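Local coordinates for protein hexokinase (Schistosoma mansoni, PDB 1BDG) that phosphorylates glucose and other hexoses at the 6-hydroxyl with ATP, the first step of glycolysis, at residues Leu41-Asn46 against Lys232-Asp237; Thr67-Ala72 against Lys135-Gly140; Val214-Gly219 against Val396-Ser401; Gln265-Met270 against Gly292-His297; Ile307-Asp312 against Pro357-Ile362. One frame throughout, in Å; residues are numbered along the deposited sequence.

Interaction 1. Residues Leu41-Asn46 against Lys232-Asp237; sequences LQKSTN and KVELMD. With SO4 (sulfate ion), chain E.
The carboxylate of Glu234 receives the backbone N-H of Lys43 from above its plane, 41° out of it. The bond, from Lys43 N to Glu234 OE1, measures 3.2 Å and is nearly straight (175°). Lys43 CG packs alongside Glu234 CB at 3.4 Å, the two side chains crossing at a slant. The lysine chain is bent at its third and fourth torsions. Its charged end is not in contact with the carboxylate, Lys43 NZ lying 6.5 Å from Glu234 OE1. Behind this pair, Leu41 O accepts a weak bond from Glu234 N (132°), and a water donates to Leu41 O (2.9 Å) and accepts Leu235 N (2.8 Å), bridging the segments. Beside the Asn46 amide, Leu235 CD1 lies 3.7 Å from Asn46 ND2, while that nitrogen itself donates to Gly40 O. Lys232 runs extended away from the contact, and its NZ donates to a sulfate ion probably from the crystallisation liquor. Leu41 and Val233 press apolar atoms onto strand 243-247. An inverse gamma turn centred on Val233 leads into the 3-10 turn 234-236, a compact turn in the loop joining antiparallel strands 222-229 and 243-247 of the large-subdomain sheet.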
# COMPACT_ATOMS: atom_id res chain seq x y z
N LEU A 41 9.05 -18.59 0.41
CA LEU A 41 9.70 -18.93 -0.86
C LEU A 41 9.85 -20.44 -0.95
O LEU A 41 10.05 -21.00 -2.03
CB LEU A 41 11.06 -18.23 -0.98
CG LEU A 41 11.04 -16.70 -0.90
CD1 LEU A 41 12.38 -16.17 -0.51
CD2 LEU A 41 10.60 -16.07 -2.19
N GLN A 42 9.73 -21.10 0.19
CA GLN A 42 9.85 -22.55 0.27
C GLN A 42 8.49 -23.22 0.06
O GLN A 42 7.48 -22.82 0.64
CB GLN A 42 10.40 -22.97 1.63
CG GLN A 42 11.83 -22.56 1.94
CD GLN A 42 12.45 -23.48 3.00
OE1 GLN A 42 13.38 -24.22 2.72
NE2 GLN A 42 11.89 -23.47 4.21
N LYS A 43 8.49 -24.28 -0.74
CA LYS A 43 7.27 -25.02 -1.03
C LYS A 43 6.70 -25.71 0.20
O LYS A 43 5.50 -25.58 0.51
CB LYS A 43 7.52 -26.04 -2.13
CG LYS A 43 8.05 -25.39 -3.39
CD LYS A 43 8.42 -26.40 -4.46
CE LYS A 43 7.17 -27.03 -5.07
NZ LYS A 43 7.30 -27.16 -6.56
N SER A 44 7.56 -26.39 0.95
CA SER A 44 7.10 -27.11 2.14
C SER A 44 6.65 -26.21 3.27
O SER A 44 6.07 -26.69 4.24
CB SER A 44 8.18 -28.07 2.62
OG SER A 44 9.44 -27.44 2.62
N THR A 45 6.86 -24.90 3.12
CA THR A 45 6.48 -23.96 4.16
C THR A 45 5.83 -22.66 3.73
O THR A 45 5.79 -21.71 4.51
CB THR A 45 7.69 -23.60 5.05
OG1 THR A 45 8.79 -23.18 4.22
CG2 THR A 45 8.14 -24.77 5.85
N ASN A 46 5.31 -22.59 2.50
CA ASN A 46 4.63 -21.37 2.04
C ASN A 46 3.23 -21.27 2.65
O ASN A 46 2.84 -20.24 3.22
CB ASN A 46 4.52 -21.33 0.52
CG ASN A 46 3.54 -20.26 0.04
OD1 ASN A 46 2.33 -20.49 0.02
ND2 ASN A 46 4.06 -19.08 -0.32
N LYS A 232 15.82 -19.65 -5.54
CA LYS A 232 15.19 -19.71 -4.23
C LYS A 232 13.67 -19.71 -4.32
O LYS A 232 13.01 -20.20 -3.43
CB LYS A 232 15.63 -18.53 -3.38
CG LYS A 232 17.13 -18.40 -3.24
CD LYS A 232 17.48 -17.23 -2.34
CE LYS A 232 18.96 -17.23 -2.00
NZ LYS A 232 19.33 -16.08 -1.15
N VAL A 233 13.11 -19.14 -5.39
CA VAL A 233 11.66 -19.11 -5.51
C VAL A 233 11.17 -20.48 -5.95
O VAL A 233 10.79 -20.67 -7.09
CB VAL A 233 11.18 -18.06 -6.51
CG1 VAL A 233 9.67 -17.96 -6.45
CG2 VAL A 233 11.81 -16.72 -6.21
N GLU A 234 11.14 -21.43 -5.01
CA GLU A 234 10.75 -22.80 -5.33
C GLU A 234 9.41 -23.03 -6.03
O GLU A 234 9.28 -23.93 -6.87
CB GLU A 234 10.86 -23.67 -4.09
CG GLU A 234 12.26 -23.70 -3.49
CD GLU A 234 12.33 -24.54 -2.24
OE1 GLU A 234 11.30 -25.14 -1.88
OE2 GLU A 234 13.40 -24.58 -1.61
N LEU A 235 8.42 -22.20 -5.71
CA LEU A 235 7.12 -22.34 -6.34
C LEU A 235 7.21 -22.00 -7.81
O LEU A 235 6.33 -22.36 -8.57
CB LEU A 235 6.09 -21.45 -5.66
CG LEU A 235 5.77 -21.83 -4.22
CD1 LEU A 235 5.34 -20.61 -3.45
CD2 LEU A 235 4.72 -22.90 -4.17
N MET A 236 8.27 -21.34 -8.22
CA MET A 236 8.42 -20.97 -9.62
C MET A 236 8.95 -22.15 -10.43
O MET A 236 8.93 -22.12 -11.66
CB MET A 236 9.35 -19.77 -9.74
CG MET A 236 9.04 -18.85 -10.90
SD MET A 236 9.97 -17.31 -10.84
CE MET A 236 10.81 -17.30 -12.43
N ASP A 237 9.39 -23.21 -9.74
CA ASP A 237 9.95 -24.40 -10.39
C ASP A 237 11.35 -24.09 -10.92
O ASP A 237 11.79 -22.94 -10.87
CB ASP A 237 9.05 -24.84 -11.55
S SO4 E . 17.01 -17.25 2.23
O1 SO4 E . 16.87 -16.73 3.57
O2 SO4 E . 17.15 -16.15 1.31
O3 SO4 E . 18.19 -18.08 2.17
O4 SO4 E . 15.85 -18.02 1.87
O HOH W 1 8.47 -19.89 -4.13

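Interaction 2. Residues Thr67-Ala72 against Lys135-Gly140; sequences TGNFLA and KKFDLG
Strands 68-72 and 137-140 run parallel with a 40° twist, their axes 4.4 Å apart at closest approach, and two backbone bonds pair them: Leu71 N to Asp138 O (3.2 Å) and Gly140 N to Leu71 O (3.0 Å). Leu71 thus serves the neighbouring strand with both its N-H and its C=O, as the central residue of a parallel bridge does. Its side chain lies across the Phe137 ring. CD2 stands 3.8 Å from the ring centroid and only 2° off the normal, a CH-pi contact over the face, while CG and CD1 spread toward the CB side of the ring. At the rim of that ring sits Asn69 OD1, close to Phe137 CE1. With CG anti to the backbone N, Asn69 reaches this edge, its amide turned 61° from the ring; its ND2 makes a weak bond to Val85 O of the adjoining strand. The pair belongs to central strand 68-75 and its parallel neighbour 137-143 in the five-stranded small-subdomain sheet, with the 3-2-1-4-5 order of the actin-like ATPase fold. Leu71, Phe137 and Leu139 look to the face covered by helix 112-129, where Leu123 and Leu127 close over them. Phe70 and Asp138 lie side by side and point the same way, with Phe70 CD2 3.3 Å from Asp138 CB, and the Phe70 ring also meets Asp138 O in its plane, at the edge. Further along the strand, Ala72 leads toward Asp74, predicted to belong to the ATP site.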
# COMPACT_ATOMS: atom_id res chain seq x y z
N THR A 67 9.58 -0.27 -27.51
CA THR A 67 8.89 0.59 -28.50
C THR A 67 7.44 0.20 -28.67
O THR A 67 7.08 -0.97 -28.55
CB THR A 67 9.58 0.49 -29.88
OG1 THR A 67 9.72 -0.89 -30.26
CG2 THR A 67 10.95 1.15 -29.83
N GLY A 68 6.60 1.19 -28.93
CA GLY A 68 5.18 0.92 -29.10
C GLY A 68 4.30 1.93 -28.37
O GLY A 68 4.78 2.98 -27.90
N ASN A 69 2.99 1.62 -28.32
CA ASN A 69 1.97 2.45 -27.65
C ASN A 69 1.06 1.45 -26.91
O ASN A 69 0.51 0.54 -27.53
CB ASN A 69 1.15 3.24 -28.67
CG ASN A 69 0.07 4.13 -28.00
OD1 ASN A 69 -1.11 4.12 -28.40
ND2 ASN A 69 0.48 4.91 -27.00
N PHE A 70 0.92 1.61 -25.59
CA PHE A 70 0.09 0.69 -24.81
C PHE A 70 -0.85 1.42 -23.87
O PHE A 70 -0.66 2.59 -23.60
CB PHE A 70 0.99 -0.22 -23.96
CG PHE A 70 2.10 -0.86 -24.73
CD1 PHE A 70 3.15 -0.09 -25.25
CD2 PHE A 70 2.10 -2.24 -24.94
CE1 PHE A 70 4.18 -0.68 -25.97
CE2 PHE A 70 3.13 -2.85 -25.66
CZ PHE A 70 4.18 -2.06 -26.18
N LEU A 71 -1.86 0.70 -23.40
CA LEU A 71 -2.83 1.25 -22.46
C LEU A 71 -2.39 0.70 -21.11
O LEU A 71 -1.64 -0.27 -21.06
CB LEU A 71 -4.25 0.75 -22.76
CG LEU A 71 -4.91 1.15 -24.09
CD1 LEU A 71 -6.28 0.55 -24.13
CD2 LEU A 71 -4.98 2.65 -24.25
N ALA A 72 -2.85 1.31 -20.03
CA ALA A 72 -2.48 0.84 -18.70
C ALA A 72 -3.53 1.29 -17.73
O ALA A 72 -3.92 2.46 -17.74
CB ALA A 72 -1.13 1.41 -18.31
N LYS A 135 -8.14 1.61 -32.73
CA LYS A 135 -6.74 1.21 -32.69
C LYS A 135 -6.60 0.04 -31.72
O LYS A 135 -7.30 -0.03 -30.71
CB LYS A 135 -5.86 2.37 -32.27
N LYS A 136 -5.75 -0.91 -32.10
CA LYS A 136 -5.49 -2.11 -31.31
C LYS A 136 -4.38 -1.81 -30.28
O LYS A 136 -3.39 -1.13 -30.60
CB LYS A 136 -5.10 -3.27 -32.25
N PHE A 137 -4.54 -2.31 -29.06
CA PHE A 137 -3.56 -2.05 -28.00
C PHE A 137 -3.09 -3.28 -27.20
O PHE A 137 -3.47 -4.42 -27.48
CB PHE A 137 -4.16 -1.07 -26.99
CG PHE A 137 -4.38 0.33 -27.52
CD1 PHE A 137 -3.32 1.23 -27.62
CD2 PHE A 137 -5.68 0.80 -27.77
CE1 PHE A 137 -3.54 2.57 -27.95
CE2 PHE A 137 -5.91 2.14 -28.10
CZ PHE A 137 -4.84 3.03 -28.19
N ASP A 138 -2.29 -3.03 -26.18
CA ASP A 138 -1.79 -4.06 -25.26
C ASP A 138 -1.88 -3.37 -23.91
O ASP A 138 -1.16 -2.41 -23.66
CB ASP A 138 -0.33 -4.43 -25.53
CG ASP A 138 -0.18 -5.62 -26.46
OD1 ASP A 138 -1.20 -6.26 -26.80
OD2 ASP A 138 0.98 -5.91 -26.85
N LEU A 139 -2.77 -3.85 -23.06
CA LEU A 139 -2.99 -3.23 -21.77
C LEU A 139 -2.19 -3.84 -20.63
O LEU A 139 -2.00 -5.05 -20.57
CB LEU A 139 -4.50 -3.23 -21.48
CG LEU A 139 -5.17 -2.73 -20.21
CD1 LEU A 139 -6.58 -2.27 -20.56
CD2 LEU A 139 -5.25 -3.82 -19.15
N GLY A 140 -1.62 -2.98 -19.79
CA GLY A 140 -0.88 -3.42 -18.64
C GLY A 140 -1.83 -3.16 -17.48
O GLY A 140 -2.19 -2.01 -17.23

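Interaction 3. Residues Val214-Gly219 against Val396-Ser401; sequences VGLIVG and VGVDGS
Val214 and Val396 meet at the firm end of this parallel strand pair, where Gly397 N donates to Val214 O at 3.0 Å and 170°. Leu216 N follows with a bond to Gly397 O, and the valine and leucine side chains share one face: Val396 CG1 fits between Val214 CB (4.1 Å) and Leu216 CB (4.2 Å). Helix 357-389 covers this face through Ile382, Ile385 and Ile389. Further along, Leu216 and Val398 lie side by side, Leu216 CD2 4.0 Å from Val398 CG1, but here the pairing slackens, because Asp399 N reaches Leu216 O only by a weak, bent bond (121°). A firm bond returns at Val218 N, which donates to Asp399 O at 2.8 Å. On the face away from the valines, Ile217 is buried against bound glucose, its CD1 3.6 Å from Asp399 CB. Partial exposure is confined to Asp399, Gly400 and Ser401. Asp399 OD1 accepts Gly400 N and forms a salt bridge with Lys404, while Gly219 and Gly400, without side chains, let their CA atoms approach to 3.6 Å. Gly400 is the N-cap of helix 401-405. The apolar face is thus buried under helix 357-389 and polar groups collect at the other end, where both strands run into sugar- and nucleotide-binding turns of the actin-like ATPase fold: Ile217 touches glucose, and Ser401 probably contacts ATP, by similarity.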
# COMPACT_ATOMS: atom_id res chain seq x y z
N VAL A 214 14.01 -2.51 -5.48
CA VAL A 214 12.84 -2.61 -4.61
C VAL A 214 11.74 -1.65 -5.06
O VAL A 214 12.02 -0.61 -5.65
CB VAL A 214 13.21 -2.30 -3.14
CG1 VAL A 214 12.10 -2.69 -2.23
CG2 VAL A 214 14.46 -3.03 -2.75
N GLY A 215 10.49 -2.00 -4.80
CA GLY A 215 9.37 -1.15 -5.16
C GLY A 215 8.46 -1.08 -3.97
O GLY A 215 7.69 -2.01 -3.73
N LEU A 216 8.54 0.00 -3.20
CA LEU A 216 7.73 0.16 -1.99
C LEU A 216 6.45 0.98 -2.13
O LEU A 216 6.48 2.09 -2.65
CB LEU A 216 8.59 0.75 -0.87
CG LEU A 216 7.97 1.13 0.48
CD1 LEU A 216 7.41 -0.10 1.19
CD2 LEU A 216 9.03 1.79 1.33
N ILE A 217 5.35 0.46 -1.60
CA ILE A 217 4.07 1.16 -1.62
C ILE A 217 3.56 1.42 -0.20
O ILE A 217 3.30 0.49 0.54
CB ILE A 217 2.96 0.38 -2.37
CG1 ILE A 217 3.25 0.33 -3.87
CG2 ILE A 217 1.63 1.02 -2.13
CD1 ILE A 217 3.21 1.69 -4.55
N VAL A 218 3.51 2.69 0.19
CA VAL A 218 3.01 3.05 1.50
C VAL A 218 1.89 4.08 1.30
O VAL A 218 2.09 5.29 1.45
CB VAL A 218 4.15 3.54 2.46
CG1 VAL A 218 5.03 2.35 2.89
CG2 VAL A 218 5.04 4.58 1.80
N GLY A 219 0.73 3.60 0.87
CA GLY A 219 -0.40 4.47 0.61
C GLY A 219 -1.66 3.93 1.25
O GLY A 219 -1.66 3.70 2.45
N VAL A 396 15.50 2.32 -3.83
CA VAL A 396 14.15 1.88 -3.47
C VAL A 396 13.11 2.81 -4.10
O VAL A 396 13.12 4.01 -3.84
CB VAL A 396 14.01 1.92 -1.93
CG1 VAL A 396 12.65 1.42 -1.49
CG2 VAL A 396 15.13 1.13 -1.28
N GLY A 397 12.19 2.26 -4.88
CA GLY A 397 11.18 3.10 -5.51
C GLY A 397 9.94 3.22 -4.65
O GLY A 397 9.29 2.22 -4.43
N VAL A 398 9.59 4.42 -4.19
CA VAL A 398 8.41 4.56 -3.31
C VAL A 398 7.19 5.21 -3.96
O VAL A 398 7.28 5.88 -4.98
CB VAL A 398 8.69 5.43 -2.03
CG1 VAL A 398 7.90 4.89 -0.86
CG2 VAL A 398 10.16 5.50 -1.69
N ASP A 399 6.03 5.04 -3.33
CA ASP A 399 4.80 5.66 -3.79
C ASP A 399 3.79 5.47 -2.68
O ASP A 399 3.99 4.60 -1.82
CB ASP A 399 4.28 5.06 -5.10
CG ASP A 399 3.50 6.08 -5.94
OD1 ASP A 399 3.27 7.20 -5.45
OD2 ASP A 399 3.12 5.77 -7.08
N GLY A 400 2.78 6.32 -2.64
CA GLY A 400 1.76 6.23 -1.62
C GLY A 400 1.59 7.51 -0.83
O GLY A 400 2.56 8.14 -0.42
N SER A 401 0.33 7.87 -0.57
CA SER A 401 -0.03 9.07 0.17
C SER A 401 0.78 9.30 1.42
O SER A 401 1.08 10.44 1.77
CB SER A 401 -1.48 8.97 0.59
OG SER A 401 -2.25 8.43 -0.46

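Interaction 4. Residues Gln265-Met270 against Gly292-His297; sequences QFDKSM and GELVRH
Met270 lies over one face of the His297 ring: its CA stands 3.7 Å from the centroid, 19° off the normal and offset toward the rim, a CH-pi contact made by backbone carbon rather than by the thioether. Beside the ring, Ser269 OG comes to 3.2 Å from His297 CD2, and Ser269 O lies 3.2 Å from His297 NE2. The methionine chain then turns to Glu293, its CG 3.8 Å from Glu293 CG. On the other flank of the contact, Leu294 slots its CD2 against Phe266 CB (3.8 Å) and between its two methyls takes the carboxylate oxygen Asp267 OD1.

A second layer fixes these groups. His297 ND1 donates to Glu293 O one turn earlier, 158° at the hydrogen and with the carbonyl oxygen in the ring plane, which sets the ring's rotation; the same oxygen accepts His297 N from its opposite face. The Glu293 carboxylate is in turn gripped side-on by Arg296, NE to OE1 at 3.1 Å and NH2 to OE2 at 2.8 Å, a salt bridge within one helix. A bend at the second torsion turns the Glu293 carboxylate toward Arg296. Asp267 OD2 has its own salt-bridge partner in Arg373 of helix 357-389, whose Val370 also packs on Leu294. The helical segments 265-270 and 292-297 cross at 109° with axes 9.2 Å apart, a steep helix-helix packing in the large subdomain; helix 288-304 begins at Gly288 and Met289, which probably bind ATP, by similarity.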
# COMPACT_ATOMS: atom_id res chain seq x y z
N GLN A 265 -4.74 -2.93 21.91
CA GLN A 265 -6.20 -3.12 21.88
C GLN A 265 -6.90 -2.26 20.83
O GLN A 265 -7.98 -2.61 20.34
CB GLN A 265 -6.84 -2.91 23.26
CG GLN A 265 -6.49 -1.58 23.93
CD GLN A 265 -7.49 -1.18 25.03
OE1 GLN A 265 -8.58 -0.67 24.75
NE2 GLN A 265 -7.09 -1.37 26.28
N PHE A 266 -6.27 -1.15 20.48
CA PHE A 266 -6.80 -0.24 19.49
C PHE A 266 -6.63 -0.90 18.12
O PHE A 266 -7.46 -0.74 17.23
CB PHE A 266 -6.02 1.06 19.58
CG PHE A 266 -5.99 1.64 20.97
CD1 PHE A 266 -7.16 2.10 21.57
CD2 PHE A 266 -4.81 1.67 21.70
CE1 PHE A 266 -7.16 2.60 22.87
CE2 PHE A 266 -4.80 2.17 23.00
CZ PHE A 266 -5.98 2.63 23.59
N ASP A 267 -5.56 -1.66 17.98
CA ASP A 267 -5.26 -2.39 16.76
C ASP A 267 -6.27 -3.54 16.61
O ASP A 267 -6.70 -3.86 15.50
CB ASP A 267 -3.82 -2.95 16.82
CG ASP A 267 -2.75 -1.89 16.59
OD1 ASP A 267 -2.87 -1.08 15.65
OD2 ASP A 267 -1.75 -1.89 17.34
N LYS A 268 -6.66 -4.12 17.74
CA LYS A 268 -7.60 -5.23 17.76
C LYS A 268 -9.04 -4.82 17.54
O LYS A 268 -9.74 -5.47 16.78
CB LYS A 268 -7.48 -6.03 19.07
CG LYS A 268 -6.13 -6.64 19.25
CD LYS A 268 -5.99 -7.41 20.53
CE LYS A 268 -4.53 -7.80 20.68
NZ LYS A 268 -4.23 -8.88 21.63
N SER A 269 -9.49 -3.73 18.16
CA SER A 269 -10.86 -3.30 17.96
C SER A 269 -11.04 -2.58 16.63
O SER A 269 -12.17 -2.40 16.17
CB SER A 269 -11.35 -2.43 19.12
OG SER A 269 -10.58 -1.26 19.22
N MET A 270 -9.93 -2.13 16.05
CA MET A 270 -9.93 -1.46 14.74
C MET A 270 -10.05 -2.62 13.74
O MET A 270 -10.89 -2.61 12.85
CB MET A 270 -8.59 -0.73 14.54
CG MET A 270 -8.46 0.22 13.34
SD MET A 270 -8.11 -0.55 11.76
CE MET A 270 -6.60 -1.24 12.07
N GLY A 292 -5.87 6.53 10.34
CA GLY A 292 -6.80 7.50 10.89
C GLY A 292 -7.78 6.80 11.82
O GLY A 292 -8.16 7.31 12.88
N GLU A 293 -8.14 5.58 11.46
CA GLU A 293 -9.08 4.81 12.25
C GLU A 293 -8.46 4.50 13.60
O GLU A 293 -9.18 4.40 14.61
CB GLU A 293 -9.48 3.55 11.48
CG GLU A 293 -10.77 2.84 11.94
CD GLU A 293 -12.05 3.72 11.96
OE1 GLU A 293 -12.00 4.93 11.65
OE2 GLU A 293 -13.12 3.17 12.32
N LEU A 294 -7.14 4.41 13.67
CA LEU A 294 -6.48 4.10 14.93
C LEU A 294 -6.68 5.22 15.95
O LEU A 294 -6.97 4.96 17.11
CB LEU A 294 -4.98 3.80 14.75
CG LEU A 294 -4.61 2.32 14.65
CD1 LEU A 294 -3.15 2.14 14.35
CD2 LEU A 294 -4.98 1.61 15.94
N VAL A 295 -6.51 6.47 15.50
CA VAL A 295 -6.68 7.63 16.37
C VAL A 295 -8.14 7.78 16.77
O VAL A 295 -8.43 8.26 17.85
CB VAL A 295 -6.23 8.93 15.72
CG1 VAL A 295 -6.30 10.06 16.73
CG2 VAL A 295 -4.82 8.78 15.17
N ARG A 296 -9.05 7.39 15.89
CA ARG A 296 -10.47 7.46 16.22
C ARG A 296 -10.75 6.47 17.33
O ARG A 296 -11.46 6.80 18.28
CB ARG A 296 -11.37 7.13 15.03
CG ARG A 296 -12.80 7.64 15.23
CD ARG A 296 -13.72 7.27 14.12
NE ARG A 296 -13.84 5.82 14.02
CZ ARG A 296 -14.71 5.10 14.70
NH1 ARG A 296 -15.55 5.69 15.54
NH2 ARG A 296 -14.69 3.77 14.59
N HIS A 297 -10.23 5.25 17.19
CA HIS A 297 -10.43 4.23 18.20
C HIS A 297 -9.86 4.65 19.54
O HIS A 297 -10.50 4.48 20.56
CB HIS A 297 -9.84 2.90 17.76
CG HIS A 297 -10.78 2.09 16.93
ND1 HIS A 297 -11.01 2.35 15.60
CD2 HIS A 297 -11.62 1.08 17.27
CE1 HIS A 297 -11.95 1.54 15.15
NE2 HIS A 297 -12.34 0.76 16.15

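Interaction 5. Residues Ile307-Asp312 against Pro357-Ile362; sequences ILFRGD and PIDNRI
Asp359 reaches from the start of helix 357-389 into the turn at 307-312, and each of its side-chain atoms has a partner there. CB lies 3.6 Å from Phe309 CE1, with Leu308 CD2 a little further off. With CG anti to the carbonyl carbon (chi1 -59°), the carboxylate leans over the turn, its CG 3.5 Å from Phe309 CD1; the ring and carboxylate planes stand 67° apart. OD1 accepts the backbone Phe309 N at 3.1 Å (155°), the donor lying well above the carboxylate plane, and is also brushed by Leu308 CD2. OD2 takes the arginine. Arg310 grips it end-on with two nitrogens, NH1 and NH2, each 3.0 Å from Asp359 OD2; NH2 uses the syn lone pair and NH1 comes from the same side, slightly out of plane. Phe309 N, Arg310 NH1 and NH2, and Glu356 N from just before the helix all donate to the carboxylate, which sits at the start of helix 357-389, whose dipole would probably favour its charge.

This ties the loop that follows helix 288-304 to the N-terminal turn of the long helix 357-389 of the large subdomain. The turn itself bends sharply at Phe309 and Arg310, both with positive phi, and the Arg310 chain curls back through its second and third torsions to reach the aspartate. Below the polar cluster, Leu308 CD2 slides past Ile362 CG2 at 3.6 Å, while Ile362 CD1 approaches Ile307 CG2 (4.0 Å). Ile15 and Val12 of helix 5-16 pack against Ile307 and Ile362.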
# COMPACT_ATOMS: atom_id res chain seq x y z
N ILE A 307 -11.65 10.96 29.66
CA ILE A 307 -10.37 11.67 29.49
C ILE A 307 -10.39 12.65 28.32
O ILE A 307 -9.47 13.44 28.16
CB ILE A 307 -9.19 10.67 29.37
CG1 ILE A 307 -9.26 9.65 30.53
CG2 ILE A 307 -7.85 11.40 29.48
CD1 ILE A 307 -8.16 8.58 30.55
N LEU A 308 -11.45 12.63 27.52
CA LEU A 308 -11.61 13.54 26.38
C LEU A 308 -13.05 14.06 26.31
O LEU A 308 -13.99 13.39 26.72
CB LEU A 308 -11.30 12.86 25.04
CG LEU A 308 -9.96 13.01 24.30
CD1 LEU A 308 -10.18 12.72 22.82
CD2 LEU A 308 -9.39 14.39 24.45
N PHE A 309 -13.21 15.26 25.77
CA PHE A 309 -14.52 15.90 25.60
C PHE A 309 -15.50 15.69 26.76
O PHE A 309 -16.70 15.53 26.55
CB PHE A 309 -15.15 15.43 24.28
CG PHE A 309 -14.19 15.38 23.11
CD1 PHE A 309 -13.17 16.33 22.97
CD2 PHE A 309 -14.30 14.38 22.14
CE1 PHE A 309 -12.30 16.28 21.88
CE2 PHE A 309 -13.43 14.33 21.05
CZ PHE A 309 -12.43 15.28 20.93
N ARG A 310 -14.98 15.70 27.99
CA ARG A 310 -15.80 15.51 29.18
C ARG A 310 -16.71 14.29 29.10
O ARG A 310 -17.75 14.25 29.76
CB ARG A 310 -16.64 16.76 29.48
CG ARG A 310 -15.95 17.75 30.39
CD ARG A 310 -14.65 18.19 29.76
NE ARG A 310 -14.88 18.76 28.43
CZ ARG A 310 -13.91 19.06 27.57
NH1 ARG A 310 -12.65 18.82 27.89
NH2 ARG A 310 -14.22 19.58 26.39
N GLY A 311 -16.31 13.31 28.30
CA GLY A 311 -17.09 12.10 28.15
C GLY A 311 -18.11 12.11 27.02
O GLY A 311 -18.81 11.13 26.82
N ASP A 312 -18.23 13.23 26.31
CA ASP A 312 -19.16 13.32 25.20
C ASP A 312 -18.49 12.96 23.89
O ASP A 312 -17.41 13.48 23.56
CB ASP A 312 -19.71 14.74 25.05
CG ASP A 312 -20.56 15.16 26.22
OD1 ASP A 312 -21.16 14.28 26.87
OD2 ASP A 312 -20.63 16.38 26.50
N PRO A 357 -8.17 22.90 25.29
CA PRO A 357 -6.74 22.75 25.07
C PRO A 357 -6.24 21.33 25.39
O PRO A 357 -5.46 20.76 24.64
CB PRO A 357 -6.14 23.81 26.00
CG PRO A 357 -7.11 24.94 25.80
CD PRO A 357 -8.46 24.25 25.84
N ILE A 358 -6.70 20.76 26.50
CA ILE A 358 -6.27 19.40 26.82
C ILE A 358 -6.66 18.44 25.71
O ILE A 358 -5.88 17.57 25.34
CB ILE A 358 -6.89 18.83 28.10
CG1 ILE A 358 -7.84 19.83 28.73
CG2 ILE A 358 -5.80 18.32 29.02
CD1 ILE A 358 -8.95 19.15 29.53
N ASP A 359 -7.86 18.60 25.18
CA ASP A 359 -8.35 17.71 24.14
C ASP A 359 -7.46 17.78 22.91
O ASP A 359 -7.10 16.74 22.33
CB ASP A 359 -9.79 18.06 23.76
CG ASP A 359 -10.74 17.97 24.93
OD1 ASP A 359 -10.67 17.01 25.72
OD2 ASP A 359 -11.58 18.88 25.04
N ASN A 360 -7.10 19.00 22.54
CA ASN A 360 -6.23 19.24 21.39
C ASN A 360 -4.88 18.60 21.65
O ASN A 360 -4.37 17.84 20.82
CB ASN A 360 -6.07 20.73 21.15
CG ASN A 360 -7.33 21.38 20.62
OD1 ASN A 360 -7.49 22.60 20.69
ND2 ASN A 360 -8.22 20.58 20.04
N ARG A 361 -4.30 18.89 22.82
CA ARG A 361 -3.01 18.34 23.20
C ARG A 361 -3.04 16.80 23.20
O ARG A 361 -2.20 16.15 22.59
CB ARG A 361 -2.57 18.88 24.56
CG ARG A 361 -1.30 18.23 25.05
CD ARG A 361 -0.53 19.09 26.00
NE ARG A 361 -0.20 18.39 27.24
CZ ARG A 361 0.60 18.88 28.17
NH1 ARG A 361 1.17 20.08 28.00
NH2 ARG A 361 0.80 18.21 29.30
N ILE A 362 -4.02 16.23 23.90
CA ILE A 362 -4.22 14.78 23.98
C ILE A 362 -4.36 14.19 22.58
O ILE A 362 -3.72 13.19 22.28
CB ILE A 362 -5.50 14.43 24.83
CG1 ILE A 362 -5.20 14.56 26.32
CG2 ILE A 362 -6.04 13.06 24.45
CD1 ILE A 362 -6.40 14.37 27.19

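Interaction 3 sits about 7 Å from the chain's centre, in the large-subdomain sheet, with the centres of interactions 1, 2 and 4 each about 24 to 25 Å away and interaction 5 about 35 Å. Interaction 2, in the separate small-subdomain sheet, is nested inside the loop closed by interaction 1, which crosses interaction 3 along the chain. Interactions 4 and 5 are nested in series inside the loop of interaction 3, with centres about 17 Å apart, and share neighbours on helices 288-304 and 357-389; the latter leads directly to strand 393-399. The sheets of interactions 2 and 3 thus belong to the two subdomains, whose cleft holds the glucose, while interactions 4 and 5 join helices and a loop on the outer part of the large subdomain.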